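Local coordinates for beta-ketoacyl-[acyl-carrier-protein] synthase III (Pseudomonas aeruginosa, PDB 2X3E) that probably catalyses the first condensation of fatty acid synthesis, joining acetyl-CoA to malonyl-ACP to give 3-oxobutanoyl-ACP, at residues A18-D23 with R43-A48; V139-H144 with F157-G162. The protein carries 1 engineered substitution. All coordinates share one frame; numbering follows the deposited sequence.

From the N terminus, the chain leaves strand 5-14 and enters the short strand 19-21, then passes through helices 22-28 and 33-40 before strand 44-46 returns beside it; contact 1 closes this largely helical loop near the surface. The two contacts follow each other in series. Contact 2 begins in the last two residues of strand 133-140 and closes the loop through helix 151-156 where strand 160-169 starts, in a five-stranded mixed sheet. In space they meet: the backbone N of Ala48 and one carboxylate oxygen of Asp159 lie at hydrogen-bonding distance, as do His46 O and Asp159 N. The two-stranded ribbon is thus tied to Asp159, just before strand 160-169.

Contact 1. Residues A18-D23 with R43-A48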
ATOM      1  N   ALA A  18       6.435  25.023 -10.457  1.00 26.46           N
ATOM      2  CA  ALA A  18       6.895  24.960 -11.844  1.00 26.79           C
ATOM      3  C   ALA A  18       5.823  24.384 -12.756  1.00 25.63           C
ATOM      4  O   ALA A  18       5.158  23.410 -12.412  1.00 24.17           O
ATOM      5  CB  ALA A  18       8.182  24.138 -11.951  1.00 27.31           C
ATOM      6  N   VAL A  19       5.657  25.001 -13.921  1.00 26.38           N
ATOM      7  CA  VAL A  19       4.650  24.584 -14.877  1.00 25.65           C
ATOM      8  C   VAL A  19       5.319  24.327 -16.227  1.00 26.13           C
ATOM      9  O   VAL A  19       6.189  25.086 -16.645  1.00 27.39           O
ATOM     10  CB  VAL A  19       3.546  25.656 -15.002  1.00 26.06           C
ATOM     11  CG1 VAL A  19       2.536  25.269 -16.060  1.00 26.70           C
ATOM     12  CG2 VAL A  19       2.843  25.855 -13.665  1.00 25.87           C
ATOM     13  N   LEU A  20       4.919  23.243 -16.889  1.00 25.38           N
ATOM     14  CA  LEU A  20       5.375  22.932 -18.239  1.00 26.12           C
ATOM     15  C   LEU A  20       4.263  23.273 -19.235  1.00 26.29           C
ATOM     16  O   LEU A  20       3.209  22.634 -19.248  1.00 25.27           O
ATOM     17  CB  LEU A  20       5.763  21.454 -18.351  1.00 25.51           C
ATOM     18  CG  LEU A  20       6.325  20.982 -19.699  1.00 26.44           C
ATOM     19  CD1 LEU A  20       7.713  21.556 -19.929  1.00 27.59           C
ATOM     20  CD2 LEU A  20       6.362  19.458 -19.777  1.00 26.20           C
ATOM     21  N   SER A  21       4.503  24.285 -20.059  1.00 27.51           N
ATOM     22  CA  SER A  21       3.535  24.707 -21.078  1.00 28.13           C
ATOM     23  C   SER A  21       3.723  23.916 -22.363  1.00 28.51           C
ATOM     24  O   SER A  21       4.770  23.296 -22.574  1.00 28.94           O
ATOM     25  CB  SER A  21       3.713  26.192 -21.387  1.00 29.52           C
ATOM     26  OG  SER A  21       4.941  26.409 -22.053  1.00 30.95           O
ATOM     27  N   ASN A  22       2.717  23.963 -23.232  1.00 28.76           N
ATOM     28  CA  ASN A  22       2.821  23.352 -24.551  1.00 29.36           C
ATOM     29  C   ASN A  22       3.967  23.945 -25.361  1.00 30.54           C
ATOM     30  O   ASN A  22       4.701  23.211 -26.027  1.00 30.87           O
ATOM     31  CB  ASN A  22       1.506  23.487 -25.320  1.00 29.77           C
ATOM     32  CG  ASN A  22       0.423  22.573 -24.783  1.00 28.97           C
ATOM     33  OD1 ASN A  22       0.595  21.933 -23.751  1.00 28.04           O
ATOM     34  ND2 ASN A  22      -0.700  22.508 -25.488  1.00 30.86           N
ATOM     35  N   ASP A  23       4.121  25.267 -25.291  1.00 31.32           N
ATOM     36  CA  ASP A  23       5.227  25.954 -25.969  1.00 32.75           C
ATOM     37  C   ASP A  23       6.588  25.422 -25.516  1.00 32.45           C
ATOM     38  O   ASP A  23       7.448  25.144 -26.348  1.00 33.04           O
ATOM     39  CB  ASP A  23       5.149  27.473 -25.754  1.00 34.15           C
ATOM     40  CG  ASP A  23       4.165  28.162 -26.702  1.00 35.91           C
ATOM     41  OD1 ASP A  23       3.601  27.500 -27.600  1.00 36.46           O
ATOM     42  OD2 ASP A  23       3.961  29.385 -26.546  1.00 38.26           O
ATOM     43  N   ARG A  43      -3.215  21.687 -21.416  1.00 33.76           N
ATOM     44  CA  ARG A  43      -2.484  22.897 -21.785  1.00 34.84           C
ATOM     45  C   ARG A  43      -1.329  23.198 -20.832  1.00 33.64           C
ATOM     46  O   ARG A  43      -0.352  23.827 -21.226  1.00 34.31           O
ATOM     47  CB  ARG A  43      -3.437  24.088 -21.883  1.00 35.72           C
ATOM     48  CG  ARG A  43      -4.509  23.901 -22.958  1.00 38.31           C
ATOM     49  CD  ARG A  43      -4.824  25.189 -23.718  1.00 41.74           C
ATOM     50  NE  ARG A  43      -5.688  24.934 -24.871  1.00 44.94           N
ATOM     51  CZ  ARG A  43      -6.043  25.842 -25.783  1.00 48.10           C
ATOM     52  NH1 ARG A  43      -5.617  27.101 -25.700  1.00 49.14           N
ATOM     53  NH2 ARG A  43      -6.836  25.489 -26.793  1.00 49.72           N
ATOM     54  N   GLN A  44      -1.431  22.759 -19.580  1.00 31.93           N
ATOM     55  CA  GLN A  44      -0.284  22.836 -18.683  1.00 31.04           C
ATOM     56  C   GLN A  44      -0.253  21.729 -17.641  1.00 29.13           C
ATOM     57  O   GLN A  44      -1.262  21.077 -17.351  1.00 28.12           O
ATOM     58  CB  GLN A  44      -0.172  24.220 -18.025  1.00 31.64           C
ATOM     59  CG  GLN A  44      -1.405  24.708 -17.287  1.00 31.80           C
ATOM     60  CD  GLN A  44      -1.092  25.821 -16.286  1.00 32.50           C
ATOM     61  OE1 GLN A  44      -0.502  26.847 -16.636  1.00 33.81           O
ATOM     62  NE2 GLN A  44      -1.497  25.622 -15.038  1.00 31.61           N
ATOM     63  N   ARG A  45       0.935  21.518 -17.092  1.00 28.00           N
ATOM     64  CA  ARG A  45       1.141  20.504 -16.081  1.00 26.48           C
ATOM     65  C   ARG A  45       2.215  20.980 -15.100  1.00 25.41           C
ATOM     66  O   ARG A  45       3.195  21.624 -15.493  1.00 26.08           O
ATOM     67  CB  ARG A  45       1.435  19.120 -16.704  1.00 26.83           C
ATOM     68  CG  ARG A  45       2.629  18.969 -17.667  1.00 29.10           C
ATOM     69  CD  ARG A  45       2.549  19.771 -18.967  1.00 31.39           C
ATOM     70  NE  ARG A  45       1.735  19.210 -20.047  1.00 32.97           N
ATOM     71  CZ  ARG A  45       1.447  19.861 -21.174  1.00 34.55           C
ATOM     72  NH1 ARG A  45       0.705  19.287 -22.109  1.00 36.00           N
ATOM     73  NH2 ARG A  45       1.893  21.098 -21.383  1.00 36.33           N
ATOM     74  N   HIS A  46       1.981  20.713 -13.818  1.00 23.34           N
ATOM     75  CA  HIS A  46       2.877  21.162 -12.762  1.00 22.38           C
ATOM     76  C   HIS A  46       3.961  20.111 -12.546  1.00 21.93           C
ATOM     77  O   HIS A  46       3.683  18.904 -12.567  1.00 20.92           O
ATOM     78  CB  HIS A  46       2.095  21.447 -11.478  1.00 21.37           C
ATOM     79  CG  HIS A  46       1.174  22.624 -11.596  1.00 21.00           C
ATOM     80  ND1 HIS A  46       1.455  23.846 -11.027  1.00 20.46           N
ATOM     81  CD2 HIS A  46      -0.016  22.767 -12.229  1.00 20.99           C
ATOM     82  CE1 HIS A  46       0.479  24.694 -11.306  1.00 20.99           C
ATOM     83  NE2 HIS A  46      -0.423  24.065 -12.036  1.00 22.17           N
ATOM     84  N   ILE A  47       5.195  20.581 -12.360  1.00 22.10           N
ATOM     85  CA  ILE A  47       6.373  19.716 -12.362  1.00 22.19           C
ATOM     86  C   ILE A  47       7.088  19.812 -11.012  1.00 21.75           C
ATOM     87  O   ILE A  47       7.519  20.889 -10.602  1.00 21.79           O
ATOM     88  CB  ILE A  47       7.335  20.100 -13.522  1.00 23.51           C
ATOM     89  CG1 ILE A  47       6.620  19.990 -14.879  1.00 24.32           C
ATOM     90  CG2 ILE A  47       8.576  19.222 -13.519  1.00 23.76           C
ATOM     91  CD1 ILE A  47       6.175  18.577 -15.245  1.00 23.36           C
ATOM     92  N   ALA A  48       7.212  18.675 -10.333  1.00 21.06           N
ATOM     93  CA  ALA A  48       7.732  18.641  -8.963  1.00 21.25           C
ATOM     94  C   ALA A  48       9.191  19.081  -8.858  1.00 22.74           C
ATOM     95  O   ALA A  48       9.578  19.706  -7.872  1.00 22.92           O
ATOM     96  CB  ALA A  48       7.554  17.251  -8.368  1.00 19.92           C
TER
HETATM   97  O   HOH W   1       0.222  25.466 -22.968  1.00 19.23           O
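A two-stranded antiparallel ribbon near the surface of the thiolase-like fold pairs strand 19-21 with strand 44-46. Leu20 and Arg45 form its hydrogen-bonded pair: Leu20 N reaches Arg45 O at 2.7 Å in a nearly straight bond, whereas the return bond from Arg45 N to Leu20 O is weak. Ile47 N to Ala18 O carries the pairing past Val19 and His46, a non-hydrogen-bonded pair.

The Arg45 side chain adds a second set of bonds between the two segments. Its CG stands between the backbone N and the carbonyl carbon (chi1 57°), and further bends at chi2 and chi3 fold the chain back along the strands, laying CD against Leu20 CB at 3.7 Å. NH2 donates to Leu20 O at 2.9 Å from above the carbonyl plane, and to Asn22 OD1 at 2.8 Å within the amide's carbonyl plane. NH1 makes a second bond to OD1, so two guanidinium nitrogens hold one amide oxygen end-on. Ala155 O also accepts from NH1, while Asn22 ND2 is bound by Asp33. A water bridges Asn22 N and Arg43 O where the strands part.

On the face bearing Val19, Gln44 and His46, Val19 CG2 sits over the imidazole in a CH-pi contact, 3.8 Å from the ring centroid and offset toward the rim. The other branch of Val19, CG1, lies 3.5 Å from Gln44 OE1. Gln44 NE2 is taken by Glu277 O, and His46 ND1 by Pro16 O. On the face that carries Leu20 and Arg45, Leu20 CB packs on Ile47 CG1 at 3.9 Å.

A serine N-cap, Ser21 OG on Met24 N, starts helix 22-28, and the antiparallel ribbon lies beside helix 275-278, its Arg45 side chain about 8 Å from that of Asn280 in the predicted active site.

Contact 2. Residues V139-H144 with F157-G162; sequences VDTFSH and FGDGAG
With CG of Asp159 anti to its carbonyl carbon (chi1 -58°) and OG of Ser143 between its backbone N and carbonyl carbon (chi1 77°), the carboxylate and the hydroxyl meet across the turn after strand 133-140. Ser143 OG donates to Asp159 OD2 at 2.5 Å, and Ser143 N to Asp159 OD1 at 3.0 Å in a nearly straight bond. Each oxygen uses its syn lone pair, so the edge between the two oxygens is turned to Ser143, whose N and OG hold it as a pair; OD2 has a further donor in Ala48 N. A water accepts from Phe142 N and donates to Gly158 O, bridging the backbones where they separate.

Nearby, Phe142 CD2 lies over one face of the Phe157 ring, offset toward its rim and 4.0 Å from Phe157 CD1; the planes are 31° apart. Phe157 also touches Asn280, and Phe142 packs on Cys87 of the second subunit.

Farther along, Asp140 N bonds to Gly160 O and Gly160 N to Asp140 O, each at 3.2 Å, and Val139 CG2 rests 3.8 Å from Ala161 CB, toward helix 53-68. The ends of two antiparallel strands of a thiolase-fold sheet run here into loops that border the predicted active site.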
ATOM      1  N   VAL A 139      -1.271  11.169  -4.101  1.00 13.64           N
ATOM      2  CA  VAL A 139      -0.103  11.923  -4.551  1.00 13.72           C
ATOM      3  C   VAL A 139       0.707  11.115  -5.548  1.00 14.14           C
ATOM      4  O   VAL A 139       0.945   9.926  -5.345  1.00 14.13           O
ATOM      5  CB  VAL A 139       0.812  12.329  -3.363  1.00 13.81           C
ATOM      6  CG1 VAL A 139       1.229  11.102  -2.519  1.00 12.90           C
ATOM      7  CG2 VAL A 139       2.037  13.099  -3.859  1.00 13.84           C
ATOM      8  N   ASP A 140       1.133  11.767  -6.621  1.00 14.57           N
ATOM      9  CA  ASP A 140       2.052  11.157  -7.561  1.00 14.69           C
ATOM     10  C   ASP A 140       2.911  12.223  -8.239  1.00 15.38           C
ATOM     11  O   ASP A 140       2.453  13.345  -8.486  1.00 15.60           O
ATOM     12  CB  ASP A 140       1.292  10.310  -8.595  1.00 14.80           C
ATOM     13  CG  ASP A 140       1.178   8.839  -8.192  1.00 14.40           C
ATOM     14  OD1 ASP A 140       2.210   8.231  -7.855  1.00 15.49           O
ATOM     15  OD2 ASP A 140       0.058   8.277  -8.232  1.00 12.72           O
ATOM     16  N   THR A 141       4.160  11.858  -8.503  1.00 15.48           N
ATOM     17  CA  THR A 141       5.112  12.704  -9.211  1.00 16.11           C
ATOM     18  C   THR A 141       5.624  11.953 -10.446  1.00 16.59           C
ATOM     19  O   THR A 141       6.833  11.720 -10.615  1.00 17.18           O
ATOM     20  CB  THR A 141       6.288  13.111  -8.309  1.00 16.39           C
ATOM     21  OG1 THR A 141       6.814  11.948  -7.656  1.00 15.17           O
ATOM     22  CG2 THR A 141       5.835  14.129  -7.260  1.00 15.95           C
ATOM     23  N   PHE A 142       4.685  11.586 -11.312  1.00 16.42           N
ATOM     24  CA  PHE A 142       4.997  10.830 -12.525  1.00 16.98           C
ATOM     25  C   PHE A 142       6.017  11.492 -13.439  1.00 17.88           C
ATOM     26  O   PHE A 142       6.715  10.789 -14.164  1.00 18.08           O
ATOM     27  CB  PHE A 142       3.724  10.514 -13.324  1.00 16.70           C
ATOM     28  CG  PHE A 142       3.189   9.131 -13.090  1.00 16.03           C
ATOM     29  CD1 PHE A 142       3.008   8.653 -11.803  1.00 15.21           C
ATOM     30  CD2 PHE A 142       2.862   8.304 -14.160  1.00 16.17           C
ATOM     31  CE1 PHE A 142       2.511   7.379 -11.582  1.00 16.08           C
ATOM     32  CE2 PHE A 142       2.368   7.029 -13.944  1.00 15.93           C
ATOM     33  CZ  PHE A 142       2.190   6.567 -12.648  1.00 15.88           C
ATOM     34  N   SER A 143       6.116  12.820 -13.419  1.00 18.76           N
ATOM     35  CA  SER A 143       7.106  13.508 -14.265  1.00 19.88           C
ATOM     36  C   SER A 143       8.525  12.986 -14.034  1.00 20.59           C
ATOM     37  O   SER A 143       9.329  12.961 -14.963  1.00 21.41           O
ATOM     38  CB  SER A 143       7.074  15.027 -14.072  1.00 20.18           C
ATOM     39  OG  SER A 143       7.719  15.413 -12.870  1.00 20.11           O
ATOM     40  N   HIS A 144       8.834  12.559 -12.808  1.00 20.51           N
ATOM     41  CA  HIS A 144      10.159  11.991 -12.523  1.00 21.22           C
ATOM     42  C   HIS A 144      10.401  10.692 -13.284  1.00 21.14           C
ATOM     43  O   HIS A 144      11.548  10.305 -13.486  1.00 21.76           O
ATOM     44  CB  HIS A 144      10.348  11.720 -11.026  1.00 21.04           C
ATOM     45  CG  HIS A 144      10.376  12.955 -10.186  1.00 22.69           C
ATOM     46  ND1 HIS A 144       9.766  13.026  -8.952  1.00 23.64           N
ATOM     47  CD2 HIS A 144      10.938  14.168 -10.398  1.00 24.05           C
ATOM     48  CE1 HIS A 144       9.951  14.229  -8.441  1.00 23.29           C
ATOM     49  NE2 HIS A 144      10.657  14.943  -9.298  1.00 25.13           N
ATOM     50  N   PHE A 157       0.963  13.889 -18.592  1.00 19.84           N
ATOM     51  CA  PHE A 157       1.141  13.695 -17.155  1.00 19.38           C
ATOM     52  C   PHE A 157       1.700  14.907 -16.410  1.00 19.29           C
ATOM     53  O   PHE A 157       2.611  15.582 -16.876  1.00 20.12           O
ATOM     54  CB  PHE A 157       2.005  12.453 -16.868  1.00 18.93           C
ATOM     55  CG  PHE A 157       1.290  11.162 -17.127  1.00 18.70           C
ATOM     56  CD1 PHE A 157       0.367  10.676 -16.217  1.00 17.98           C
ATOM     57  CD2 PHE A 157       1.519  10.445 -18.291  1.00 18.38           C
ATOM     58  CE1 PHE A 157      -0.317   9.495 -16.458  1.00 18.11           C
ATOM     59  CE2 PHE A 157       0.844   9.266 -18.536  1.00 18.87           C
ATOM     60  CZ  PHE A 157      -0.073   8.787 -17.615  1.00 18.09           C
ATOM     61  N   GLY A 158       1.133  15.150 -15.235  1.00 18.40           N
ATOM     62  CA  GLY A 158       1.616  16.189 -14.324  1.00 18.24           C
ATOM     63  C   GLY A 158       1.728  15.647 -12.917  1.00 17.35           C
ATOM     64  O   GLY A 158       1.384  14.486 -12.665  1.00 17.17           O
ATOM     65  N   ASP A 159       2.193  16.495 -12.002  1.00 17.13           N
ATOM     66  CA  ASP A 159       2.450  16.125 -10.611  1.00 16.65           C
ATOM     67  C   ASP A 159       1.528  16.879  -9.661  1.00 16.34           C
ATOM     68  O   ASP A 159       1.041  17.969  -9.972  1.00 16.65           O
ATOM     69  CB  ASP A 159       3.900  16.457 -10.232  1.00 17.45           C
ATOM     70  CG  ASP A 159       4.921  15.763 -11.112  1.00 17.73           C
ATOM     71  OD1 ASP A 159       4.599  14.715 -11.711  1.00 18.19           O
ATOM     72  OD2 ASP A 159       6.067  16.262 -11.189  1.00 19.36           O
ATOM     73  N   GLY A 160       1.317  16.316  -8.478  1.00 15.75           N
ATOM     74  CA  GLY A 160       0.500  16.980  -7.476  1.00 15.58           C
ATOM     75  C   GLY A 160       0.067  16.070  -6.359  1.00 14.89           C
ATOM     76  O   GLY A 160       0.348  14.866  -6.376  1.00 14.88           O
ATOM     77  N   ALA A 161      -0.620  16.667  -5.387  1.00 15.01           N
ATOM     78  CA  ALA A 161      -1.158  15.954  -4.242  1.00 14.57           C
ATOM     79  C   ALA A 161      -2.515  16.538  -3.866  1.00 14.81           C
ATOM     80  O   ALA A 161      -2.701  17.755  -3.887  1.00 14.59           O
ATOM     81  CB  ALA A 161      -0.197  16.042  -3.055  1.00 14.37           C
ATOM     82  N   GLY A 162      -3.452  15.653  -3.536  1.00 14.66           N
ATOM     83  CA  GLY A 162      -4.734  16.036  -2.969  1.00 14.92           C
ATOM     84  C   GLY A 162      -5.042  15.162  -1.771  1.00 14.83           C
ATOM     85  O   GLY A 162      -4.768  13.958  -1.783  1.00 15.09           O
TER
HETATM   86  O   HOH W   2       1.675  12.277 -11.283  1.00  9.83           O